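Local coordinates for protein ribosomal RNA small subunit methyltransferase Nep1 (Archaeoglobus fulgidus, PDB 3O7B) that probably methylates the N1 position of a specific pseudouridine in 16S ribosomal RNA, with S-adenosylmethionine as methyl donor, during small-subunit biogenesis, at residues 35-40 with 63-68; 42-47 with 72-77; 101-106 with 120-125. One frame throughout, in Å; residues are numbered along the deposited sequence. Where two conformers were deposited one is given.

Contact 1: 35-40 with 63-68; sequences ASLELI and KILLDD
The backbones of Leu39 and Leu65 meet in a single isolated beta bridge, with a hydrogen bond on each flank. Leu66 N donates to Glu38 O at 2.8 Å, almost straight at 172°, and Ile40 N reaches Ile64 O at 2.9 Å, more bent at 146°. The tight side is aliphatic. Ile40 CD1 packs alongside Ile64 CG2 at 3.7 Å, the two chains pointing the same way, while Leu66 meets Ile40 at about a right angle, its CD1 4.1 Å from Ile40 CG1. With CG wedged between its backbone N and carbonyl carbon (chi1 74°), Glu38 runs its extended chain beside Leu66, and the carboxylate passes on to a salt bridge with Arg84. A leucine in place of Glu38 would probably leave Arg84 without that negative partner. The looser side is at the partly exposed Lys63, whose CB bond points away; Leu39 CD2 lies on Lys63 O at 3.6 Å and 4.4 Å from Leu65 CD1. Toward Ser36, a water takes the place of direct bonding: it accepts from Glu38 N and lies 2.8 Å from both Ser36 O and Leu66 O. The bridge joins the loop leaving strand 28-35 to the one following helix 48-57, with Leu37 and Leu39 against helix 129-142, Leu65 on Pro87 of helix 87-98, and Ile40, Ile64 and Leu66 touching His71 of helix 68-71.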
loop_
_atom_site.group_PDB
_atom_site.type_symbol
_atom_site.label_atom_id
_atom_site.label_comp_id
_atom_site.label_asym_id
_atom_site.label_seq_id
_atom_site.Cartn_x
_atom_site.Cartn_y
_atom_site.Cartn_z
ATOM N N ALA A 35 -10.747 -10.562 -5.759
ATOM C CA ALA A 35 -10.408 -9.137 -5.650
ATOM C C ALA A 35 -11.640 -8.290 -5.873
ATOM O O ALA A 35 -12.487 -8.567 -6.745
ATOM C CB ALA A 35 -9.312 -8.763 -6.607
ATOM N N SER A 36 -11.746 -7.241 -5.068
ATOM C CA SER A 36 -12.916 -6.390 -5.001
ATOM C C SER A 36 -12.831 -5.347 -6.112
ATOM O O SER A 36 -12.647 -4.136 -5.868
ATOM C CB SER A 36 -12.955 -5.754 -3.608
ATOM O OG SER A 36 -14.195 -5.138 -3.344
ATOM N N LEU A 37 -12.955 -5.836 -7.345
ATOM C CA LEU A 37 -12.675 -5.069 -8.541
ATOM C C LEU A 37 -13.771 -5.352 -9.562
ATOM O O LEU A 37 -13.843 -6.448 -10.131
ATOM C CB LEU A 37 -11.317 -5.515 -9.053
ATOM C CG LEU A 37 -10.447 -4.721 -9.986
ATOM C CD1 LEU A 37 -9.972 -3.461 -9.282
ATOM C CD2 LEU A 37 -9.278 -5.602 -10.338
ATOM N N GLU A 38 -14.634 -4.366 -9.762
ATOM C CA GLU A 38 -15.750 -4.477 -10.701
ATOM C C GLU A 38 -16.273 -3.104 -11.074
ATOM O O GLU A 38 -16.136 -2.142 -10.300
ATOM C CB GLU A 38 -16.888 -5.317 -10.088
ATOM C CG GLU A 38 -17.696 -4.619 -9.000
ATOM C CD GLU A 38 -18.614 -5.566 -8.270
ATOM O OE1 GLU A 38 -19.404 -6.249 -8.963
ATOM O OE2 GLU A 38 -18.546 -5.641 -7.027
ATOM N N LEU A 39 -16.904 -3.023 -12.242
ATOM C CA LEU A 39 -17.624 -1.825 -12.629
ATOM C C LEU A 39 -18.959 -1.741 -11.879
ATOM O O LEU A 39 -19.444 -2.738 -11.339
ATOM C CB LEU A 39 -17.835 -1.797 -14.148
ATOM C CG LEU A 39 -16.555 -1.814 -14.989
ATOM C CD1 LEU A 39 -16.883 -1.893 -16.472
ATOM C CD2 LEU A 39 -15.680 -0.607 -14.673
ATOM N N ILE A 40 -19.537 -0.549 -11.826
ATOM C CA ILE A 40 -20.790 -0.363 -11.098
ATOM C C ILE A 40 -21.856 -1.321 -11.673
ATOM O O ILE A 40 -22.104 -1.291 -12.884
ATOM C CB ILE A 40 -21.248 1.116 -11.142
ATOM C CG1 ILE A 40 -20.259 1.998 -10.355
ATOM C CG2 ILE A 40 -22.654 1.262 -10.543
ATOM C CD1 ILE A 40 -20.499 3.501 -10.484
ATOM N N LYS A 63 -19.128 2.639 -16.853
ATOM C CA LYS A 63 -17.678 2.663 -17.085
ATOM C C LYS A 63 -16.855 2.881 -15.805
ATOM O O LYS A 63 -15.618 2.847 -15.844
ATOM C CB LYS A 63 -17.327 3.764 -18.093
ATOM C CG LYS A 63 -18.127 3.732 -19.396
ATOM C CD LYS A 63 -17.877 2.456 -20.173
ATOM C CE LYS A 63 -18.492 2.533 -21.567
ATOM N NZ LYS A 63 -17.752 3.480 -22.436
ATOM N N ILE A 64 -17.539 3.108 -14.690
ATOM C CA ILE A 64 -16.883 3.527 -13.444
ATOM C C ILE A 64 -16.665 2.331 -12.520
ATOM O O ILE A 64 -17.531 1.455 -12.383
ATOM C CB ILE A 64 -17.707 4.623 -12.746
ATOM C CG1 ILE A 64 -17.712 5.897 -13.606
ATOM C CG2 ILE A 64 -17.162 4.932 -11.337
ATOM C CD1 ILE A 64 -18.724 6.946 -13.167
ATOM N N LEU A 65 -15.478 2.288 -11.909
ATOM C CA LEU A 65 -15.147 1.238 -10.951
ATOM C C LEU A 65 -15.911 1.465 -9.643
ATOM O O LEU A 65 -15.984 2.587 -9.125
ATOM C CB LEU A 65 -13.636 1.234 -10.679
ATOM C CG LEU A 65 -12.987 -0.059 -10.181
ATOM C CD1 LEU A 65 -12.922 -1.148 -11.272
ATOM C CD2 LEU A 65 -11.579 0.260 -9.692
ATOM N N LEU A 66 -16.485 0.392 -9.119
ATOM C CA LEU A 66 -17.211 0.449 -7.855
ATOM C C LEU A 66 -16.257 0.681 -6.678
ATOM O O LEU A 66 -15.267 -0.041 -6.525
ATOM C CB LEU A 66 -18.025 -0.840 -7.675
ATOM C CG LEU A 66 -19.002 -0.874 -6.497
ATOM C CD1 LEU A 66 -20.147 0.124 -6.709
ATOM C CD2 LEU A 66 -19.531 -2.292 -6.244
ATOM N N ASP A 67 -16.574 1.678 -5.867
ATOM C CA ASP A 67 -15.684 2.161 -4.804
ATOM C C ASP A 67 -16.592 2.612 -3.683
ATOM O O ASP A 67 -17.304 3.619 -3.817
ATOM C CB ASP A 67 -14.858 3.338 -5.350
ATOM C CG ASP A 67 -13.914 3.961 -4.309
ATOM O OD1 ASP A 67 -14.113 3.803 -3.087
ATOM O OD2 ASP A 67 -12.956 4.647 -4.733
ATOM N N ASP A 68 -16.582 1.872 -2.578
ATOM C CA ASP A 68 -17.533 2.180 -1.512
ATOM C C ASP A 68 -17.244 3.455 -0.720
ATOM O O ASP A 68 -18.080 3.877 0.080
ATOM C CB ASP A 68 -17.838 0.957 -0.627
ATOM C CG ASP A 68 -16.888 0.778 0.533
ATOM O OD1 ASP A 68 -15.806 1.412 0.593
ATOM O OD2 ASP A 68 -17.249 -0.038 1.411
HETATM O O HOH W 1 -14.569 -2.628 -7.296
#

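Contact 2: 42-47 with 72-77; sequences QKIRGH and HTAMKS
The type I turn from Ile44 to His47, which leads into helix 48-57, lies against the short 3-10 segment that starts at His72, and His47, the N-cap of that helix, lays its ring on Ala74. Its imidazole lies flat over the alanine in a CH-pi contact: Ala74 CA sits 3.5 Å from the ring centroid, only 5° off the normal, and Ala74 CB is 3.4 Å from His47 CG. The chi1 of -170°, with CG anti to the backbone N, carries the ring across to Ala74 while ND1 caps Ala49 N, so one side chain serves both the helix start and the neighbouring turn. At the other end of the ring, CE1 comes within 3.5 Å of Thr73 OG1. Ile44 packs beside the alanine, its CG2 3.3 Å from Ala74 O and its CD1 4.3 Å from Met75 CG. At the solvent edge, the long chain of Lys43 brings NZ to Ser77 O at 2.9 Å, well above the carbonyl plane (51° out of it). The contact thus closes the loop after helix 68-71 onto the start of helix 48-57, where Ala74 also rests on Val50 and Thr73 on Ala49.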
loop_
_atom_site.group_PDB
_atom_site.type_symbol
_atom_site.label_atom_id
_atom_site.label_comp_id
_atom_site.label_asym_id
_atom_site.label_seq_id
_atom_site.Cartn_x
_atom_site.Cartn_y
_atom_site.Cartn_z
ATOM N N GLN A 42 -25.294 -3.030 -12.865
ATOM C CA GLN A 42 -26.390 -2.489 -13.658
ATOM C C GLN A 42 -27.500 -1.890 -12.803
ATOM O O GLN A 42 -27.948 -0.768 -13.052
ATOM C CB GLN A 42 -26.983 -3.608 -14.529
ATOM C CG GLN A 42 -26.004 -4.748 -14.908
ATOM C CD GLN A 42 -25.416 -5.493 -13.694
ATOM O OE1 GLN A 42 -26.118 -5.772 -12.706
ATOM N NE2 GLN A 42 -24.123 -5.806 -13.766
ATOM N N LYS A 43 -27.920 -2.643 -11.792
ATOM C CA LYS A 43 -29.140 -2.342 -11.045
ATOM C C LYS A 43 -29.056 -1.134 -10.109
ATOM O O LYS A 43 -30.073 -0.687 -9.580
ATOM C CB LYS A 43 -29.603 -3.582 -10.277
ATOM C CG LYS A 43 -28.691 -4.006 -9.136
ATOM C CD LYS A 43 -29.269 -5.204 -8.400
ATOM C CE LYS A 43 -28.705 -5.333 -6.995
ATOM N NZ LYS A 43 -29.462 -6.343 -6.202
ATOM N N ILE A 44 -27.851 -0.606 -9.898
ATOM C CA ILE A 44 -27.684 0.569 -9.035
ATOM C C ILE A 44 -27.207 1.813 -9.800
ATOM O O ILE A 44 -26.945 2.858 -9.201
ATOM C CB ILE A 44 -26.763 0.273 -7.801
ATOM C CG1 ILE A 44 -25.306 0.021 -8.233
ATOM C CG2 ILE A 44 -27.327 -0.883 -6.963
ATOM C CD1 ILE A 44 -24.300 0.131 -7.101
ATOM N N ARG A 45 -27.133 1.701 -11.123
ATOM C CA ARG A 45 -26.610 2.784 -11.972
ATOM C C ARG A 45 -27.465 4.053 -11.992
ATOM O O ARG A 45 -26.981 5.129 -12.360
ATOM C CB ARG A 45 -26.345 2.279 -13.395
ATOM C CG ARG A 45 -25.150 1.350 -13.468
ATOM C CD ARG A 45 -24.921 0.778 -14.854
ATOM N NE ARG A 45 -23.946 -0.314 -14.804
ATOM C CZ ARG A 45 -23.798 -1.249 -15.740
ATOM N NH1 ARG A 45 -24.557 -1.243 -16.832
ATOM N NH2 ARG A 45 -22.887 -2.198 -15.582
ATOM N N GLY A 46 -28.728 3.919 -11.589
ATOM C CA GLY A 46 -29.658 5.045 -11.530
ATOM C C GLY A 46 -29.738 5.722 -10.175
ATOM O O GLY A 46 -30.406 6.745 -10.031
ATOM N N HIS A 47 -29.063 5.156 -9.175
ATOM C CA HIS A 47 -29.014 5.756 -7.838
ATOM C C HIS A 47 -28.321 7.124 -7.870
ATOM O O HIS A 47 -27.317 7.289 -8.558
ATOM C CB HIS A 47 -28.306 4.815 -6.858
ATOM C CG HIS A 47 -28.417 5.232 -5.424
ATOM N ND1 HIS A 47 -27.657 6.246 -4.882
ATOM C CD2 HIS A 47 -29.189 4.760 -4.414
ATOM C CE1 HIS A 47 -27.958 6.388 -3.604
ATOM N NE2 HIS A 47 -28.887 5.501 -3.296
ATOM N N HIS A 72 -21.161 4.119 -1.480
ATOM C CA HIS A 72 -21.748 3.388 -0.351
ATOM C C HIS A 72 -23.285 3.412 -0.327
ATOM O O HIS A 72 -23.928 2.369 -0.201
ATOM C CB HIS A 72 -21.232 3.956 0.967
ATOM C CG HIS A 72 -21.845 3.308 2.174
ATOM N ND1 HIS A 72 -22.878 3.882 2.888
ATOM C CD2 HIS A 72 -21.602 2.112 2.763
ATOM C CE1 HIS A 72 -23.225 3.080 3.878
ATOM N NE2 HIS A 72 -22.462 2.002 3.830
ATOM N N THR A 73 -23.860 4.603 -0.428
ATOM C CA THR A 73 -25.317 4.731 -0.286
ATOM C C THR A 73 -26.089 4.043 -1.418
ATOM O O THR A 73 -27.246 3.662 -1.231
ATOM C CB THR A 73 -25.764 6.191 -0.135
ATOM O OG1 THR A 73 -25.398 6.932 -1.296
ATOM C CG2 THR A 73 -25.119 6.814 1.081
ATOM N N ALA A 74 -25.455 3.886 -2.578
ATOM C CA ALA A 74 -26.047 3.162 -3.709
ATOM C C ALA A 74 -25.915 1.640 -3.596
ATOM O O ALA A 74 -26.553 0.902 -4.356
ATOM C CB ALA A 74 -25.437 3.649 -5.011
ATOM N N MET A 75 -25.108 1.156 -2.657
ATOM C CA MET A 75 -24.757 -0.266 -2.614
ATOM C C MET A 75 -25.614 -1.125 -1.693
ATOM O O MET A 75 -25.376 -2.323 -1.573
ATOM C CB MET A 75 -23.279 -0.439 -2.242
ATOM C CG MET A 75 -22.329 0.056 -3.325
ATOM S SD MET A 75 -20.620 0.214 -2.756
ATOM C CE MET A 75 -20.173 -1.495 -2.493
ATOM N N LYS A 76 -26.623 -0.514 -1.070
ATOM C CA LYS A 76 -27.417 -1.189 -0.039
ATOM C C LYS A 76 -28.075 -2.489 -0.513
ATOM O O LYS A 76 -28.177 -3.452 0.265
ATOM C CB LYS A 76 -28.461 -0.232 0.559
ATOM C CG LYS A 76 -27.872 0.913 1.377
ATOM C CD LYS A 76 -28.920 1.999 1.651
ATOM C CE LYS A 76 -28.265 3.306 2.068
ATOM N NZ LYS A 76 -29.280 4.374 2.272
ATOM N N SER A 77 -28.476 -2.533 -1.782
ATOM C CA SER A 77 -29.192 -3.686 -2.339
ATOM C C SER A 77 -28.314 -4.785 -2.939
ATOM O O SER A 77 -28.823 -5.795 -3.425
ATOM C CB SER A 77 -30.186 -3.219 -3.401
ATOM O OG SER A 77 -29.511 -2.709 -4.539
#

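Contact 3: 101-106 with 120-125; sequences PLRDFE and NRETRL
Leu102 and Arg103 lie on the loop that runs into strand 105-111, and they face Arg121 and Glu122, the two middle residues of a type I turn from Asn120 to Thr123; Asn120 OD1 steadies that turn as an Asx turn by accepting from Glu122 N at 2.9 Å. Arg121 reaches across with CG anti to its backbone N and a bend at chi2 (62°), which brings its guanidinium over the loop. NH2 donates to Leu102 O at 2.8 Å, coming from above the carbonyl plane, and NE adds a weak bond to the same oxygen. NH2 also bonds Ser100 O, and NH1 bonds Leu98 O. Strands 105-111 and 116-119 are antiparallel neighbours in the central sheet, so the contact draws together the entrance and exit of this hairpin. The guanidinium is held between two flat groups on opposite sides. Toward one, Arg121 NE stands 3.3 Å from Phe105 CZ, off-centre over the ring face, and CD makes a CH-pi contact with that ring; toward the other, the Arg103 guanidinium lies across, its plane 35° from that of Arg121 and its CZ 3.4 Å from Arg121 NH1. The two like charges are probably tolerated because carbonyls and a carboxylate surround them: Arg103 NH1 bonds Ser100 O as well, and Arg103 NH2 forms a salt bridge with Glu122 OE1 at 2.8 Å, within the guanidinium plane but from above the carboxylate. Phe105 packs in turn against Phe30 and Leu97, while Pro101 touches Tyr226 of the second subunit.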
loop_
_atom_site.group_PDB
_atom_site.type_symbol
_atom_site.label_atom_id
_atom_site.label_comp_id
_atom_site.label_asym_id
_atom_site.label_seq_id
_atom_site.Cartn_x
_atom_site.Cartn_y
_atom_site.Cartn_z
ATOM N N PRO A 101 12.425 -7.521 -6.110
ATOM C CA PRO A 101 13.462 -7.691 -7.133
ATOM C C PRO A 101 13.474 -9.093 -7.772
ATOM O O PRO A 101 14.170 -9.316 -8.760
ATOM C CB PRO A 101 14.754 -7.445 -6.355
ATOM C CG PRO A 101 14.455 -7.923 -5.010
ATOM C CD PRO A 101 12.995 -7.534 -4.752
ATOM N N LEU A 102 12.703 -10.017 -7.214
ATOM C CA LEU A 102 12.661 -11.382 -7.727
ATOM C C LEU A 102 11.649 -11.456 -8.863
ATOM O O LEU A 102 10.491 -11.068 -8.695
ATOM C CB LEU A 102 12.307 -12.335 -6.591
ATOM C CG LEU A 102 12.338 -13.845 -6.787
ATOM C CD1 LEU A 102 13.605 -14.322 -7.495
ATOM C CD2 LEU A 102 12.215 -14.510 -5.434
ATOM N N ARG A 103 12.088 -11.952 -10.016
ATOM C CA ARG A 103 11.285 -11.899 -11.237
ATOM C C ARG A 103 10.822 -13.285 -11.727
ATOM O O ARG A 103 10.368 -13.412 -12.861
ATOM C CB ARG A 103 12.052 -11.136 -12.346
ATOM C CG ARG A 103 12.566 -9.753 -11.931
ATOM C CD ARG A 103 11.557 -8.652 -12.236
ATOM N NE ARG A 103 11.402 -7.731 -11.118
ATOM C CZ ARG A 103 10.866 -6.514 -11.193
ATOM N NH1 ARG A 103 10.771 -5.780 -10.094
ATOM N NH2 ARG A 103 10.433 -6.020 -12.354
ATOM N N ASP A 104 10.887 -14.297 -10.857
ATOM C CA ASP A 104 10.618 -15.712 -11.207
ATOM C C ASP A 104 9.171 -16.139 -10.970
ATOM O O ASP A 104 8.874 -17.330 -10.741
ATOM C CB ASP A 104 11.543 -16.647 -10.406
ATOM C CG ASP A 104 11.094 -16.833 -8.955
ATOM O OD1 ASP A 104 10.472 -15.902 -8.401
ATOM O OD2 ASP A 104 11.346 -17.918 -8.375
ATOM N N PHE A 105 8.273 -15.168 -10.976
ATOM C CA PHE A 105 6.870 -15.486 -10.811
ATOM C C PHE A 105 5.967 -14.663 -11.712
ATOM O O PHE A 105 6.309 -13.560 -12.162
ATOM C CB PHE A 105 6.438 -15.389 -9.336
ATOM C CG PHE A 105 6.588 -14.006 -8.725
ATOM C CD1 PHE A 105 5.574 -13.064 -8.848
ATOM C CD2 PHE A 105 7.719 -13.689 -7.972
ATOM C CE1 PHE A 105 5.701 -11.803 -8.255
ATOM C CE2 PHE A 105 7.854 -12.436 -7.368
ATOM C CZ PHE A 105 6.853 -11.490 -7.522
ATOM N N GLU A 106 4.816 -15.238 -12.000
ATOM C CA GLU A 106 3.724 -14.559 -12.674
ATOM C C GLU A 106 2.742 -14.024 -11.639
ATOM O O GLU A 106 2.740 -14.479 -10.491
ATOM C CB GLU A 106 2.967 -15.505 -13.611
ATOM C CG GLU A 106 3.695 -15.957 -14.862
ATOM C CD GLU A 106 2.735 -16.665 -15.825
ATOM O OE1 GLU A 106 2.249 -17.791 -15.516
ATOM O OE2 GLU A 106 2.434 -16.090 -16.892
ATOM N N ASN A 120 1.591 -8.597 -16.340
ATOM C CA ASN A 120 2.978 -8.804 -16.695
ATOM C C ASN A 120 3.870 -8.434 -15.519
ATOM O O ASN A 120 3.683 -7.395 -14.888
ATOM C CB ASN A 120 3.279 -7.917 -17.914
ATOM C CG ASN A 120 4.643 -8.174 -18.546
ATOM O OD1 ASN A 120 5.637 -8.436 -17.879
ATOM N ND2 ASN A 120 4.685 -8.046 -19.879
ATOM N N ARG A 121 4.828 -9.299 -15.219
ATOM C CA ARG A 121 5.715 -9.099 -14.098
ATOM C C ARG A 121 6.437 -7.762 -14.197
ATOM O O ARG A 121 6.793 -7.180 -13.177
ATOM C CB ARG A 121 6.686 -10.296 -13.967
ATOM C CG ARG A 121 7.653 -10.222 -12.794
ATOM C CD ARG A 121 6.923 -10.216 -11.449
ATOM N NE ARG A 121 7.827 -9.996 -10.325
ATOM C CZ ARG A 121 8.205 -8.793 -9.894
ATOM N NH1 ARG A 121 7.760 -7.681 -10.498
ATOM N NH2 ARG A 121 9.012 -8.706 -8.846
ATOM N N GLU A 122 6.624 -7.264 -15.417
ATOM C CA GLU A 122 7.352 -6.016 -15.620
ATOM C C GLU A 122 6.487 -4.740 -15.589
ATOM O O GLU A 122 6.991 -3.622 -15.723
ATOM C CB GLU A 122 8.241 -6.124 -16.866
ATOM C CG GLU A 122 9.321 -7.240 -16.760
ATOM C CD GLU A 122 10.234 -7.122 -15.533
ATOM O OE1 GLU A 122 10.666 -5.998 -15.190
ATOM O OE2 GLU A 122 10.543 -8.163 -14.911
ATOM N N THR A 123 5.188 -4.893 -15.354
ATOM C CA THR A 123 4.275 -3.752 -15.308
ATOM C C THR A 123 4.552 -2.842 -14.105
ATOM O O THR A 123 4.698 -3.320 -12.973
ATOM C CB THR A 123 2.805 -4.246 -15.248
ATOM O OG1 THR A 123 2.532 -4.985 -16.436
ATOM C CG2 THR A 123 1.821 -3.093 -15.156
ATOM N N ARG A 124 4.630 -1.529 -14.348
ATOM C CA ARG A 124 4.698 -0.534 -13.281
ATOM C C ARG A 124 3.311 0.039 -13.103
ATOM O O ARG A 124 2.851 0.837 -13.927
ATOM C CB ARG A 124 5.661 0.611 -13.636
ATOM C CG ARG A 124 7.128 0.247 -13.790
ATOM C CD ARG A 124 7.984 1.546 -13.905
ATOM N NE ARG A 124 7.345 2.579 -14.729
ATOM C CZ ARG A 124 7.539 2.741 -16.043
ATOM N NH1 ARG A 124 8.381 1.949 -16.689
ATOM N NH2 ARG A 124 6.887 3.704 -16.703
ATOM N N LEU A 125 2.623 -0.365 -12.047
ATOM C CA LEU A 125 1.272 0.128 -11.818
ATOM C C LEU A 125 1.333 1.523 -11.221
ATOM O O LEU A 125 2.296 1.822 -10.503
ATOM C CB LEU A 125 0.506 -0.791 -10.854
ATOM C CG LEU A 125 0.129 -2.148 -11.440
ATOM C CD1 LEU A 125 -0.326 -3.042 -10.296
ATOM C CD2 LEU A 125 -0.924 -2.068 -12.537
#

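How the contacts relate
Contacts 1 and 2 are neighbours, with centres about 12 Å apart and segments that alternate along the chain, both bracketing helix 48-57. Arg45 NE probably bonds Ile40 O, and Leu66 packs on Ile44 and Met75, so the bridge of 35-40 with 63-68 passes directly into the packing of 42-47 with 72-77. The first is the buried one, built on backbone bonds and aliphatic side chains; the second, farther from the chain's centre, ends in a surface lysine. Contact 3 lies on the opposite side of the chain's centre, about 24 Å from contact 1 between centres, and its charged chemistry ties loops at the ends of neighbouring inner strands 105-111 and 116-119, with a buried arginine satisfied by carbonyls.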